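Side-chain contacts in Thiol:disulfide interchange protein (Proteus mirabilis, PDB 4OD7), which probably catalyses disulfide-bond formation in proteins of the periplasm, as a thioredoxin-fold dithiol oxidase of the DsbA family: residues A[8-13]-A[165-170]; A[38-43]-A[88-93]; A[46-51]-A[181-186]; A[76-81]-A[137-142]; A[108-113]-A[118-123]. The protein carries 1 engineered substitution. All coordinates share one frame; numbering follows the deposited sequence.

Contact 1 of 5, residues A[8-13]-A[165-170]; sequences GKQYTN and DGISAK
Lys9 meets Gly166 through its backbone rather than its long side chain. Lys9 O lies 3.3 Å from Gly166 CA, and the CA-H points fairly well at the oxygen, with 148° at the hydrogen, so the pair makes a C-H...O contact. Glycine suits this spot because it has no side chain to hold the carbonyl off, and the direction in which one would leave CA is the direction of Lys9. The side chain of Lys9 stays farther from the loop, coming no nearer than 4.6 Å, from its CG to Gly166 O.

Gln10 follows, and its side chain meets the loop with a methylene. Gln10 CG lies 3.6 Å from Gly166 O and 4.4 Å from Ile167 CG1. The chain then bends at its second torsion (chi2 89°), and its amide bonds outside the contact, where NE2 donates to Asp4 O. Gln10 also pairs through its backbone with Lys163, just beyond strand 160-162. Ile167, a branched apolar residue, also packs on Tyr175 and Tyr179 of helix 172-187.

From Tyr11 the chain becomes the outermost strand 11-13 of the thioredoxin-fold sheet, beside strand 160-162, and Tyr11 turns its side chain away from the loop. No conventional hydrogen bond joins 8-13 to 165-170. The loop is therefore met by close backbone fit, one weak C-H...O contact and a few methylenes, a chemistry that depends more on shape than on polarity.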
# COMPACT_ATOMS: atom_id res chain seq x y z
N GLY A 8 -14.64 16.51 -2.24
CA GLY A 8 -14.97 16.22 -3.63
C GLY A 8 -13.91 16.61 -4.65
O GLY A 8 -13.94 16.12 -5.78
N LYS A 9 -12.94 17.42 -4.26
CA LYS A 9 -11.89 17.82 -5.18
C LYS A 9 -10.65 16.95 -5.01
O LYS A 9 -10.38 16.10 -5.84
CB LYS A 9 -11.52 19.27 -5.00
CG LYS A 9 -10.83 19.78 -6.24
CD LYS A 9 -10.08 21.06 -6.02
CE LYS A 9 -9.31 21.42 -7.27
NZ LYS A 9 -10.25 21.66 -8.40
N GLN A 10 -9.88 17.18 -3.96
CA GLN A 10 -8.69 16.37 -3.72
C GLN A 10 -9.03 15.16 -2.86
O GLN A 10 -8.13 14.41 -2.55
CB GLN A 10 -7.56 17.17 -3.07
CG GLN A 10 -6.99 18.30 -3.91
CD GLN A 10 -7.70 19.59 -3.72
OE1 GLN A 10 -8.77 19.64 -3.12
NE2 GLN A 10 -7.07 20.66 -4.15
N TYR A 11 -10.28 15.00 -2.43
CA TYR A 11 -10.62 13.87 -1.55
C TYR A 11 -12.13 13.73 -1.45
O TYR A 11 -12.83 14.62 -1.88
CB TYR A 11 -10.07 14.07 -0.13
CG TYR A 11 -10.85 15.12 0.68
CD1 TYR A 11 -11.85 14.72 1.58
CD2 TYR A 11 -10.59 16.49 0.57
CE1 TYR A 11 -12.57 15.66 2.32
CE2 TYR A 11 -11.30 17.43 1.31
CZ TYR A 11 -12.28 17.01 2.19
OH TYR A 11 -12.99 17.94 2.94
N THR A 12 -12.60 12.62 -0.88
CA THR A 12 -14.02 12.43 -0.62
C THR A 12 -14.20 11.88 0.80
O THR A 12 -13.25 11.35 1.37
CB THR A 12 -14.70 11.47 -1.62
OG1 THR A 12 -14.18 10.14 -1.50
CG2 THR A 12 -14.54 11.96 -3.05
N ASN A 13 -15.40 11.99 1.37
CA ASN A 13 -15.64 11.52 2.74
C ASN A 13 -15.98 10.03 2.75
O ASN A 13 -16.76 9.59 1.91
CB ASN A 13 -16.80 12.29 3.38
CG ASN A 13 -16.46 13.74 3.69
OD1 ASN A 13 -17.28 14.62 3.48
ND2 ASN A 13 -15.26 13.99 4.17
N ASP A 165 -7.04 11.37 -8.78
CA ASP A 165 -7.27 12.07 -10.05
C ASP A 165 -7.76 13.48 -9.77
O ASP A 165 -8.26 14.15 -10.65
CB ASP A 165 -8.27 11.31 -10.93
CG ASP A 165 -9.69 11.51 -10.55
OD1 ASP A 165 -9.98 11.84 -9.43
OD2 ASP A 165 -10.58 11.23 -11.37
N GLY A 166 -7.63 13.91 -8.54
CA GLY A 166 -8.10 15.20 -8.10
C GLY A 166 -6.93 16.08 -7.69
O GLY A 166 -7.12 17.26 -7.34
N ILE A 167 -5.74 15.51 -7.71
CA ILE A 167 -4.51 16.26 -7.47
C ILE A 167 -3.89 16.67 -8.81
O ILE A 167 -3.77 15.84 -9.71
CB ILE A 167 -3.51 15.44 -6.64
CG1 ILE A 167 -4.03 15.34 -5.22
CG2 ILE A 167 -2.15 16.10 -6.58
CD1 ILE A 167 -3.44 14.26 -4.47
N SER A 168 -3.58 17.95 -8.95
CA SER A 168 -3.07 18.51 -10.20
C SER A 168 -1.57 18.82 -10.10
O SER A 168 -1.06 19.16 -9.03
CB SER A 168 -3.84 19.76 -10.58
OG SER A 168 -3.42 20.21 -11.85
N ALA A 169 -0.84 18.61 -11.19
CA ALA A 169 0.60 18.81 -11.20
C ALA A 169 1.12 18.91 -12.62
O ALA A 169 0.51 18.41 -13.57
CB ALA A 169 1.32 17.69 -10.47
N LYS A 170 2.23 19.59 -12.77
CA LYS A 170 2.75 19.78 -14.08
C LYS A 170 3.78 18.71 -14.33
O LYS A 170 4.33 18.61 -15.40
CB LYS A 170 3.35 21.17 -14.19
CG LYS A 170 2.32 22.22 -13.93
CD LYS A 170 1.90 22.90 -15.18
CE LYS A 170 0.41 23.15 -15.21
NZ LYS A 170 0.14 24.53 -15.66

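Contact 2 of 5, residues A[38-43]-A[88-93]; sequences FSEVYK and QVSPAL
Glu40 reaches across from helix 33-41 and sets its two carboxylate oxygens on different residues of helix 86-99. OE1 lies 3.7 Å from Pro91 CA and equally 3.7 Å from Pro91 CG, so it rests against the C-H groups of the proline ring, which the glutamate chain crosses at about a right angle. OE2 approaches a polar partner, Ser90 OG, at 3.5 Å, too long to count as a hydrogen bond. No hydrogen bond joins the two segments.

Two torsions bring the carboxylate there. Glu40 CG stands opposite the carbonyl carbon, and a second bend (chi2 -69°) folds the chain instead of letting it extend. Glutamate suits the place because its flexible chain can fold in this way and still bring one oxygen to each of two neighbouring residues. Ser90 meets it with a small hydroxyl held opposite its own backbone N (chi1 -180°).

The contact spans the two parts of a DsbA: helix 33-41 belongs to the thioredoxin fold, contains Cys35 and follows Ser32, an engineered residue, so that the redox-active disulfide is absent here, while helix 86-99 belongs to the inserted helical domain. Farther out, Ser39 OG bonds to Cys35 O within the first helix, which has a wider pi-type turn at 38-41. Helix 86-99 is kinked at Pro91, whose nitrogen has no hydrogen to give the preceding turn. Behind it, Ser90 and Leu93 both pack on Phe30, and Leu93 also touches Phe113 of helix 106-115.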
# COMPACT_ATOMS: atom_id res chain seq x y z
N PHE A 38 2.82 4.15 -9.01
CA PHE A 38 2.60 5.10 -7.91
C PHE A 38 3.75 5.05 -6.87
O PHE A 38 4.27 6.08 -6.44
CB PHE A 38 1.29 4.79 -7.20
CG PHE A 38 0.71 5.93 -6.36
CD1 PHE A 38 -0.07 6.94 -6.91
CD2 PHE A 38 0.94 5.96 -5.01
CE1 PHE A 38 -0.60 7.91 -6.15
CE2 PHE A 38 0.38 6.96 -4.21
CZ PHE A 38 -0.36 7.92 -4.77
N SER A 39 4.12 3.85 -6.44
CA SER A 39 5.05 3.73 -5.34
C SER A 39 6.49 3.46 -5.77
O SER A 39 7.40 3.98 -5.15
CB SER A 39 4.57 2.62 -4.42
OG SER A 39 4.70 1.36 -5.03
N GLU A 40 6.74 2.69 -6.83
CA GLU A 40 8.11 2.31 -7.18
C GLU A 40 8.76 3.25 -8.15
O GLU A 40 9.97 3.44 -8.11
CB GLU A 40 8.18 0.89 -7.74
CG GLU A 40 7.81 -0.25 -6.80
CD GLU A 40 8.84 -0.40 -5.73
OE1 GLU A 40 9.98 -0.65 -6.15
OE2 GLU A 40 8.57 -0.36 -4.51
N VAL A 41 7.97 3.86 -9.03
CA VAL A 41 8.49 4.81 -10.04
C VAL A 41 8.36 6.25 -9.54
O VAL A 41 9.35 6.96 -9.42
CB VAL A 41 7.75 4.66 -11.43
CG1 VAL A 41 8.33 5.63 -12.46
CG2 VAL A 41 7.82 3.20 -11.95
N TYR A 42 7.14 6.69 -9.28
CA TYR A 42 6.88 8.06 -8.85
C TYR A 42 7.19 8.27 -7.37
O TYR A 42 7.42 9.40 -6.95
CB TYR A 42 5.42 8.46 -9.10
CG TYR A 42 4.99 8.57 -10.56
CD1 TYR A 42 5.91 8.75 -11.58
CD2 TYR A 42 3.64 8.57 -10.89
CE1 TYR A 42 5.49 8.87 -12.89
CE2 TYR A 42 3.22 8.70 -12.20
CZ TYR A 42 4.14 8.86 -13.20
OH TYR A 42 3.70 9.00 -14.51
N LYS A 43 7.16 7.19 -6.58
CA LYS A 43 7.46 7.25 -5.15
C LYS A 43 6.51 8.20 -4.41
O LYS A 43 6.94 9.00 -3.60
CB LYS A 43 8.91 7.69 -4.98
CG LYS A 43 9.93 6.78 -5.68
CD LYS A 43 11.30 7.35 -5.56
CE LYS A 43 12.36 6.56 -6.29
NZ LYS A 43 13.71 6.92 -5.73
N GLN A 88 13.43 -4.12 1.05
CA GLN A 88 14.25 -5.10 0.35
C GLN A 88 13.44 -6.00 -0.60
O GLN A 88 13.91 -6.30 -1.67
CB GLN A 88 14.99 -5.98 1.37
CG GLN A 88 16.19 -5.35 2.11
CD GLN A 88 15.85 -4.14 2.99
OE1 GLN A 88 14.85 -4.10 3.72
NE2 GLN A 88 16.71 -3.13 2.92
N VAL A 89 12.24 -6.43 -0.22
CA VAL A 89 11.52 -7.43 -1.01
C VAL A 89 10.49 -6.76 -1.89
O VAL A 89 10.14 -7.31 -2.93
CB VAL A 89 10.77 -8.51 -0.14
CG1 VAL A 89 11.67 -9.09 0.91
CG2 VAL A 89 9.55 -7.94 0.54
N SER A 90 10.00 -5.58 -1.47
CA SER A 90 8.95 -4.90 -2.21
C SER A 90 9.33 -4.74 -3.70
O SER A 90 8.54 -5.12 -4.55
CB SER A 90 8.63 -3.56 -1.58
OG SER A 90 7.61 -2.91 -2.31
N PRO A 91 10.53 -4.20 -4.04
CA PRO A 91 10.86 -4.13 -5.46
C PRO A 91 10.87 -5.49 -6.17
O PRO A 91 10.40 -5.62 -7.31
CB PRO A 91 12.23 -3.49 -5.43
CG PRO A 91 12.28 -2.73 -4.18
CD PRO A 91 11.56 -3.54 -3.22
N ALA A 92 11.37 -6.52 -5.47
CA ALA A 92 11.48 -7.89 -6.06
C ALA A 92 10.13 -8.57 -6.28
O ALA A 92 9.95 -9.36 -7.22
CB ALA A 92 12.39 -8.80 -5.15
N LEU A 93 9.17 -8.26 -5.42
CA LEU A 93 7.86 -8.83 -5.52
C LEU A 93 7.12 -8.18 -6.66
O LEU A 93 6.46 -8.85 -7.42
CB LEU A 93 7.12 -8.65 -4.21
CG LEU A 93 7.63 -9.49 -3.03
CD1 LEU A 93 6.94 -9.02 -1.83
CD2 LEU A 93 7.44 -10.99 -3.19

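Contact 3 of 5, residues A[46-51]-A[181-186]; sequences STVEKN and DVVNQL
Asn184 uses both ends of its side-chain amide to meet helix 44-51. Its ND2 donates to Asn51 O at 3.1 Å, while its OD1 faces a water 3.0 Å off. That water also lies 2.8 Å from Val48 O, so it spans the two helices. More acceptors surround it than it has protons, and the two bonds may not both be made at the same time. The setting is helix-against-helix packing in the thioredoxin fold, where helix 44-51 lies beside the C-terminal helix 172-187.

The direct bond is bent. The angle at its hydrogen is 137°, and the nitrogen stands above the carbonyl plane of Asn51, 60° out of it, instead of lying along a lone pair. Asn184 leaves its own helix along the side of the interface and only its end comes near, its CG standing opposite the carbonyl carbon. Asparagine suits this place because one short, flat group presents a donor and an acceptor together, at the partly exposed margin where water can join in.

Deeper in, the contact turns apolar. Val48 and Val183 are both buried, and their beta-branched side chains are short enough for the helices to come close, with CA of Val48 7.5 Å from CA of Val183. Val183 also packs on Ile156 of the central sheet, and Val48 on Tyr179. Asn51 contributes a second polar tie, its ND2 bonding to Ser180 OG one turn before Asn184. The nearest methyls of the valines, CG1 of Val48 and CG1 of Val183, are 4.3 Å apart.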
# COMPACT_ATOMS: atom_id res chain seq x y z
N SER A 46 6.19 7.10 -0.66
CA SER A 46 7.41 7.33 0.05
C SER A 46 7.65 8.84 0.26
O SER A 46 8.13 9.22 1.31
CB SER A 46 8.55 6.59 -0.65
OG SER A 46 8.56 6.84 -2.00
N THR A 47 7.31 9.69 -0.69
CA THR A 47 7.40 11.14 -0.49
C THR A 47 6.50 11.55 0.66
O THR A 47 6.88 12.33 1.52
CB THR A 47 6.98 11.92 -1.76
OG1 THR A 47 7.91 11.67 -2.80
CG2 THR A 47 6.93 13.44 -1.51
N VAL A 48 5.32 10.94 0.68
CA VAL A 48 4.31 11.19 1.69
C VAL A 48 4.78 10.76 3.08
O VAL A 48 4.63 11.51 4.05
CB VAL A 48 3.00 10.46 1.32
CG1 VAL A 48 2.05 10.37 2.50
CG2 VAL A 48 2.33 11.14 0.13
N GLU A 49 5.35 9.57 3.16
CA GLU A 49 5.83 9.03 4.40
C GLU A 49 6.95 9.92 4.96
O GLU A 49 7.02 10.15 6.16
CB GLU A 49 6.33 7.59 4.20
CG GLU A 49 5.23 6.56 3.98
CD GLU A 49 5.65 5.33 3.15
OE1 GLU A 49 6.87 5.13 2.94
OE2 GLU A 49 4.75 4.58 2.72
N LYS A 50 7.76 10.48 4.07
CA LYS A 50 8.87 11.35 4.47
C LYS A 50 8.44 12.74 4.99
O LYS A 50 9.25 13.45 5.62
CB LYS A 50 9.83 11.54 3.30
CG LYS A 50 10.77 10.38 3.06
CD LYS A 50 11.74 10.66 1.91
CE LYS A 50 13.12 10.09 2.19
NZ LYS A 50 14.02 10.23 1.03
N ASN A 51 7.22 13.16 4.65
CA ASN A 51 6.82 14.54 4.87
C ASN A 51 5.73 14.73 5.92
O ASN A 51 5.42 15.83 6.28
CB ASN A 51 6.35 15.12 3.54
CG ASN A 51 7.50 15.45 2.60
OD1 ASN A 51 8.61 15.74 3.04
ND2 ASN A 51 7.24 15.42 1.31
N ASP A 181 1.61 17.28 -0.10
CA ASP A 181 1.07 18.55 0.35
C ASP A 181 -0.39 18.39 0.83
O ASP A 181 -0.74 18.85 1.90
CB ASP A 181 1.16 19.54 -0.80
CG ASP A 181 1.27 20.97 -0.36
OD1 ASP A 181 1.63 21.25 0.81
OD2 ASP A 181 1.01 21.84 -1.24
N VAL A 182 -1.24 17.76 0.02
CA VAL A 182 -2.66 17.54 0.36
C VAL A 182 -2.87 16.69 1.63
O VAL A 182 -3.76 16.96 2.41
CB VAL A 182 -3.43 16.91 -0.82
CG1 VAL A 182 -4.87 16.60 -0.47
CG2 VAL A 182 -3.40 17.86 -1.98
N VAL A 183 -2.08 15.62 1.78
CA VAL A 183 -2.20 14.72 2.93
C VAL A 183 -1.99 15.43 4.25
O VAL A 183 -2.78 15.27 5.17
CB VAL A 183 -1.22 13.56 2.83
CG1 VAL A 183 -1.21 12.74 4.12
CG2 VAL A 183 -1.59 12.71 1.65
N ASN A 184 -0.92 16.21 4.31
CA ASN A 184 -0.54 16.93 5.52
C ASN A 184 -1.62 17.96 5.90
O ASN A 184 -1.82 18.27 7.08
CB ASN A 184 0.79 17.66 5.31
CG ASN A 184 1.97 16.74 5.28
OD1 ASN A 184 1.87 15.56 5.54
ND2 ASN A 184 3.11 17.30 4.92
N GLN A 185 -2.36 18.44 4.90
CA GLN A 185 -3.45 19.38 5.15
C GLN A 185 -4.64 18.63 5.71
O GLN A 185 -5.33 19.13 6.58
CB GLN A 185 -3.84 20.13 3.86
N LEU A 186 -4.87 17.42 5.23
CA LEU A 186 -5.92 16.61 5.79
C LEU A 186 -5.56 16.10 7.16
O LEU A 186 -6.42 15.71 7.95
CB LEU A 186 -6.16 15.41 4.90
CG LEU A 186 -6.94 15.69 3.64
CD1 LEU A 186 -6.54 14.71 2.57
CD2 LEU A 186 -8.40 15.56 3.94
O HOH W 1 3.22 13.84 3.44

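Contact 4 of 5, residues A[76-81]-A[137-142]; sequences AWAVAI and SQQQNA
Gln139 gives up more surface to this contact than any other residue of it, laying its amide against Trp77 and Ala78. The three residues join helix 70-83 to helix 130-145, where the inserted helices of a DsbA meet its thioredoxin-fold sheet, and all three are buried.

The glutamine chain runs straight beyond CG (chi2 178°), which carries the amide across the gap between the helices. There OE1 comes to the edge of the indole, near the ring plane, 3.4 Å from Trp77 CD1. Amide and ring are turned 60° against each other, and the two side chains cross at about a right angle. The other end of the amide, NE2, sits over the methyl of Ala78, 3.7 Å from its CB. Alanine suits this point because its small side chain allows the amide in close to the helix; NE2 is 4.0 Å from Ala78 N.

A buried amide needs partners, and Gln139 has them: OE1 accepts from His62 N on strand 58-62, and NE2 donates to Leu135 O, with a weak bond to Thr74 O besides. Bonds at both OE1 and NE2 set which way round the amide lies. Trp77 is satisfied in the same way, its NE1 bonding to Arg60 O of that strand, while its ring meets Phe28 edge-to-face. Over one face of the indole, toward the rim, Ile81 CG1 lies 4.1 Å above the plane.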
# COMPACT_ATOMS: atom_id res chain seq x y z
N ALA A 76 2.47 -12.70 2.03
CA ALA A 76 3.84 -12.30 1.74
C ALA A 76 4.11 -10.91 2.29
O ALA A 76 5.16 -10.65 2.86
CB ALA A 76 4.09 -12.30 0.23
N TRP A 77 3.18 -10.01 2.09
CA TRP A 77 3.40 -8.66 2.55
C TRP A 77 3.40 -8.64 4.09
O TRP A 77 4.19 -7.93 4.69
CB TRP A 77 2.34 -7.71 2.01
CG TRP A 77 2.56 -6.26 2.41
CD1 TRP A 77 1.72 -5.48 3.10
CD2 TRP A 77 3.72 -5.46 2.15
NE1 TRP A 77 2.25 -4.24 3.27
CE2 TRP A 77 3.48 -4.20 2.69
CE3 TRP A 77 4.93 -5.68 1.48
CZ2 TRP A 77 4.41 -3.15 2.61
CZ3 TRP A 77 5.85 -4.63 1.39
CH2 TRP A 77 5.58 -3.40 1.95
N ALA A 78 2.51 -9.41 4.70
CA ALA A 78 2.53 -9.59 6.17
C ALA A 78 3.91 -10.13 6.65
O ALA A 78 4.35 -9.78 7.71
CB ALA A 78 1.41 -10.49 6.62
N VAL A 79 4.48 -11.09 5.93
CA VAL A 79 5.81 -11.61 6.27
C VAL A 79 6.84 -10.49 6.16
O VAL A 79 7.74 -10.38 6.99
CB VAL A 79 6.19 -12.80 5.37
CG1 VAL A 79 7.66 -13.20 5.59
CG2 VAL A 79 5.27 -13.97 5.67
N ALA A 80 6.73 -9.67 5.11
CA ALA A 80 7.67 -8.59 4.89
C ALA A 80 7.65 -7.61 6.06
O ALA A 80 8.70 -7.11 6.48
CB ALA A 80 7.37 -7.89 3.61
N ILE A 81 6.43 -7.31 6.53
CA ILE A 81 6.21 -6.44 7.69
C ILE A 81 6.79 -7.09 8.93
O ILE A 81 7.49 -6.43 9.69
CB ILE A 81 4.75 -6.12 7.91
CG1 ILE A 81 4.23 -5.30 6.71
CG2 ILE A 81 4.54 -5.36 9.22
CD1 ILE A 81 2.77 -5.21 6.67
N SER A 137 -5.18 -10.83 8.88
CA SER A 137 -6.52 -10.46 9.33
C SER A 137 -6.67 -8.97 9.33
O SER A 137 -7.68 -8.45 8.90
CB SER A 137 -6.81 -11.06 10.68
OG SER A 137 -6.71 -12.45 10.57
N GLN A 138 -5.64 -8.28 9.80
CA GLN A 138 -5.64 -6.82 9.87
C GLN A 138 -5.87 -6.18 8.50
O GLN A 138 -6.59 -5.20 8.40
CB GLN A 138 -4.33 -6.30 10.40
CG GLN A 138 -4.39 -4.80 10.63
CD GLN A 138 -3.31 -4.32 11.56
OE1 GLN A 138 -3.55 -4.09 12.74
NE2 GLN A 138 -2.10 -4.14 11.03
N GLN A 139 -5.19 -6.72 7.50
CA GLN A 139 -5.28 -6.23 6.11
C GLN A 139 -6.65 -6.47 5.49
O GLN A 139 -7.29 -5.56 4.94
CB GLN A 139 -4.21 -6.91 5.29
CG GLN A 139 -2.85 -6.44 5.67
CD GLN A 139 -1.75 -7.13 4.89
OE1 GLN A 139 -1.39 -6.70 3.79
NE2 GLN A 139 -1.21 -8.20 5.46
N GLN A 140 -7.11 -7.71 5.62
CA GLN A 140 -8.33 -8.15 5.03
C GLN A 140 -9.51 -7.39 5.60
O GLN A 140 -10.40 -7.04 4.87
CB GLN A 140 -8.51 -9.63 5.29
CG GLN A 140 -7.50 -10.55 4.62
CD GLN A 140 -7.67 -11.99 5.10
OE1 GLN A 140 -7.99 -12.23 6.28
NE2 GLN A 140 -7.45 -12.96 4.20
N ASN A 141 -9.50 -7.14 6.91
CA ASN A 141 -10.54 -6.36 7.59
C ASN A 141 -10.51 -4.92 7.23
O ASN A 141 -11.54 -4.29 7.20
CB ASN A 141 -10.41 -6.43 9.10
CG ASN A 141 -10.75 -7.76 9.67
OD1 ASN A 141 -10.27 -8.09 10.74
ND2 ASN A 141 -11.60 -8.53 9.00
N ALA A 142 -9.30 -4.40 7.01
CA ALA A 142 -9.14 -3.00 6.60
C ALA A 142 -9.70 -2.74 5.24
O ALA A 142 -10.35 -1.75 5.03
CB ALA A 142 -7.64 -2.58 6.62

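Contact 5 of 5, residues A[108-113]-A[118-123]; sequences DIRTTF and VKAEDY
Tyr123 pushes its ring between Phe113 and Arg110 of the preceding helix. It meets Phe113 edge-to-face in a T-shaped pair: the edge of the tyrosine points at the phenylalanine face, the centroids are 4.9 Å apart and the planes stand at 60°. The closest approach, 3.4 Å from Tyr123 CE1 to Phe113 CG, lies toward the rim of the phenyl ring. A face of the tyrosine receives Arg110, whose CA makes a CH-pi contact 4.1 Å from the ring centroid. The ring lies this far across because its CG stands opposite the backbone N (chi1 -176°).

Arg110 runs on past the tyrosine as an extended chain, CB coming within 3.7 Å of Tyr123 CE2. Its guanidinium is nearly perpendicular to that ring and reaches the methyl of Ala120, with NH2 3.7 Å from CB. Its charge is met by Asp124, which forms a salt bridge with NE; arginine suits the place because its methylenes can line an aromatic ring while its end reaches a carboxylate. Tyr123 OH ends beside the methyl Ile109 CG2.

The short connection is pinned by Val118 N, which donates to Phe113 O at 3.1 Å with 153° at the hydrogen. Val118 packs its branched side chain on Phe113 too, CB to CB 4.1 Å. Phe113 reaches further, to Val79 of helix 70-83 and Val89 of helix 86-99. The result is two consecutive helices, 106-115 and 120-126, joined by a short loop and an aromatic pair, within the inserted helical domain of the DsbA fold.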
# COMPACT_ATOMS: atom_id res chain seq x y z
N ASP A 108 7.75 -19.88 -5.09
CA ASP A 108 8.41 -18.75 -5.72
C ASP A 108 8.42 -17.49 -4.85
O ASP A 108 9.34 -16.69 -4.88
CB ASP A 108 7.75 -18.46 -7.04
CG ASP A 108 7.96 -19.55 -8.03
OD1 ASP A 108 8.96 -20.29 -7.94
OD2 ASP A 108 7.14 -19.62 -8.94
N ILE A 109 7.34 -17.27 -4.12
CA ILE A 109 7.32 -16.17 -3.17
C ILE A 109 8.44 -16.38 -2.16
O ILE A 109 9.26 -15.49 -1.93
CB ILE A 109 5.99 -16.04 -2.47
CG1 ILE A 109 4.88 -15.92 -3.51
CG2 ILE A 109 6.00 -14.83 -1.57
CD1 ILE A 109 3.48 -15.80 -2.97
N ARG A 110 8.50 -17.57 -1.58
CA ARG A 110 9.58 -17.94 -0.67
C ARG A 110 10.98 -17.73 -1.27
O ARG A 110 11.84 -17.10 -0.64
CB ARG A 110 9.39 -19.39 -0.26
CG ARG A 110 10.42 -19.90 0.71
CD ARG A 110 10.05 -21.26 1.19
NE ARG A 110 11.00 -21.76 2.16
CZ ARG A 110 12.12 -22.40 1.84
NH1 ARG A 110 12.46 -22.56 0.57
NH2 ARG A 110 12.93 -22.86 2.79
N THR A 111 11.19 -18.20 -2.50
CA THR A 111 12.49 -18.01 -3.17
C THR A 111 12.81 -16.55 -3.31
O THR A 111 13.95 -16.18 -3.16
CB THR A 111 12.54 -18.63 -4.58
OG1 THR A 111 12.39 -20.05 -4.47
CG2 THR A 111 13.84 -18.33 -5.22
N THR A 112 11.80 -15.72 -3.59
CA THR A 112 11.98 -14.28 -3.71
C THR A 112 12.51 -13.61 -2.44
O THR A 112 13.46 -12.83 -2.48
CB THR A 112 10.63 -13.61 -4.08
OG1 THR A 112 10.11 -14.22 -5.27
CG2 THR A 112 10.78 -12.09 -4.29
N PHE A 113 11.91 -13.95 -1.30
CA PHE A 113 12.37 -13.45 -0.01
C PHE A 113 13.84 -13.88 0.22
O PHE A 113 14.67 -13.04 0.57
CB PHE A 113 11.48 -13.97 1.10
CG PHE A 113 10.23 -13.12 1.31
CD1 PHE A 113 10.10 -12.30 2.42
CD2 PHE A 113 9.23 -13.10 0.37
CE1 PHE A 113 8.96 -11.53 2.60
CE2 PHE A 113 8.06 -12.32 0.58
CZ PHE A 113 7.95 -11.54 1.67
N VAL A 118 16.60 -12.65 2.98
CA VAL A 118 15.90 -13.21 4.10
C VAL A 118 16.34 -14.68 4.33
O VAL A 118 16.40 -15.48 3.40
CB VAL A 118 14.38 -13.07 3.83
CG1 VAL A 118 13.56 -13.74 4.89
CG2 VAL A 118 14.02 -11.61 3.75
N LYS A 119 16.58 -15.05 5.57
CA LYS A 119 16.97 -16.39 5.89
C LYS A 119 15.80 -17.30 5.73
O LYS A 119 14.71 -16.95 6.14
CB LYS A 119 17.51 -16.49 7.32
N ALA A 120 16.00 -18.38 5.01
CA ALA A 120 14.96 -19.35 4.77
C ALA A 120 14.31 -19.74 6.08
O ALA A 120 13.09 -19.81 6.17
CB ALA A 120 15.50 -20.57 4.08
N GLU A 121 15.10 -19.92 7.12
CA GLU A 121 14.57 -20.43 8.36
C GLU A 121 13.66 -19.38 9.01
O GLU A 121 12.64 -19.74 9.59
CB GLU A 121 15.69 -20.81 9.34
CG GLU A 121 16.78 -19.77 9.51
CD GLU A 121 18.00 -19.95 8.62
OE1 GLU A 121 17.88 -20.48 7.50
OE2 GLU A 121 19.09 -19.50 9.06
N ASP A 122 13.98 -18.09 8.89
CA ASP A 122 13.10 -17.05 9.45
C ASP A 122 11.77 -16.95 8.70
O ASP A 122 10.68 -16.81 9.29
CB ASP A 122 13.77 -15.69 9.35
CG ASP A 122 14.85 -15.51 10.34
OD1 ASP A 122 15.19 -16.46 11.08
OD2 ASP A 122 15.42 -14.41 10.32
N TYR A 123 11.86 -17.03 7.38
CA TYR A 123 10.70 -17.02 6.55
C TYR A 123 9.82 -18.17 6.96
O TYR A 123 8.65 -17.98 7.12
CB TYR A 123 11.07 -17.09 5.07
CG TYR A 123 9.89 -16.99 4.13
CD1 TYR A 123 9.51 -15.77 3.57
CD2 TYR A 123 9.13 -18.10 3.80
CE1 TYR A 123 8.42 -15.68 2.69
CE2 TYR A 123 8.03 -18.02 2.95
CZ TYR A 123 7.68 -16.80 2.39
OH TYR A 123 6.60 -16.72 1.53

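The contacts run from one end of the molecule to the other. Contacts 1 and 3, centres 14 Å apart, meet on helix 172-187, which supplies one side of contact 3, and touch where Gln10 and Ile167 pack on Val182, on the thioredoxin-fold side. Contact 5 lies in the helical insertion and contact 4 where that insertion borders the thioredoxin-fold sheet; their centres are 17 Å apart, and they touch through Ala76 and Val79 against Ile109, Phe113 and Tyr123. Contact 2 stands between, joining helix 33-41 to helix 86-99 and touching both 4 and 5. Along the chain, contacts 1 and 3 enclose contacts 4 and 5, as expected of helices inserted into a thioredoxin fold; contacts 1 and 5 are 39 Å apart.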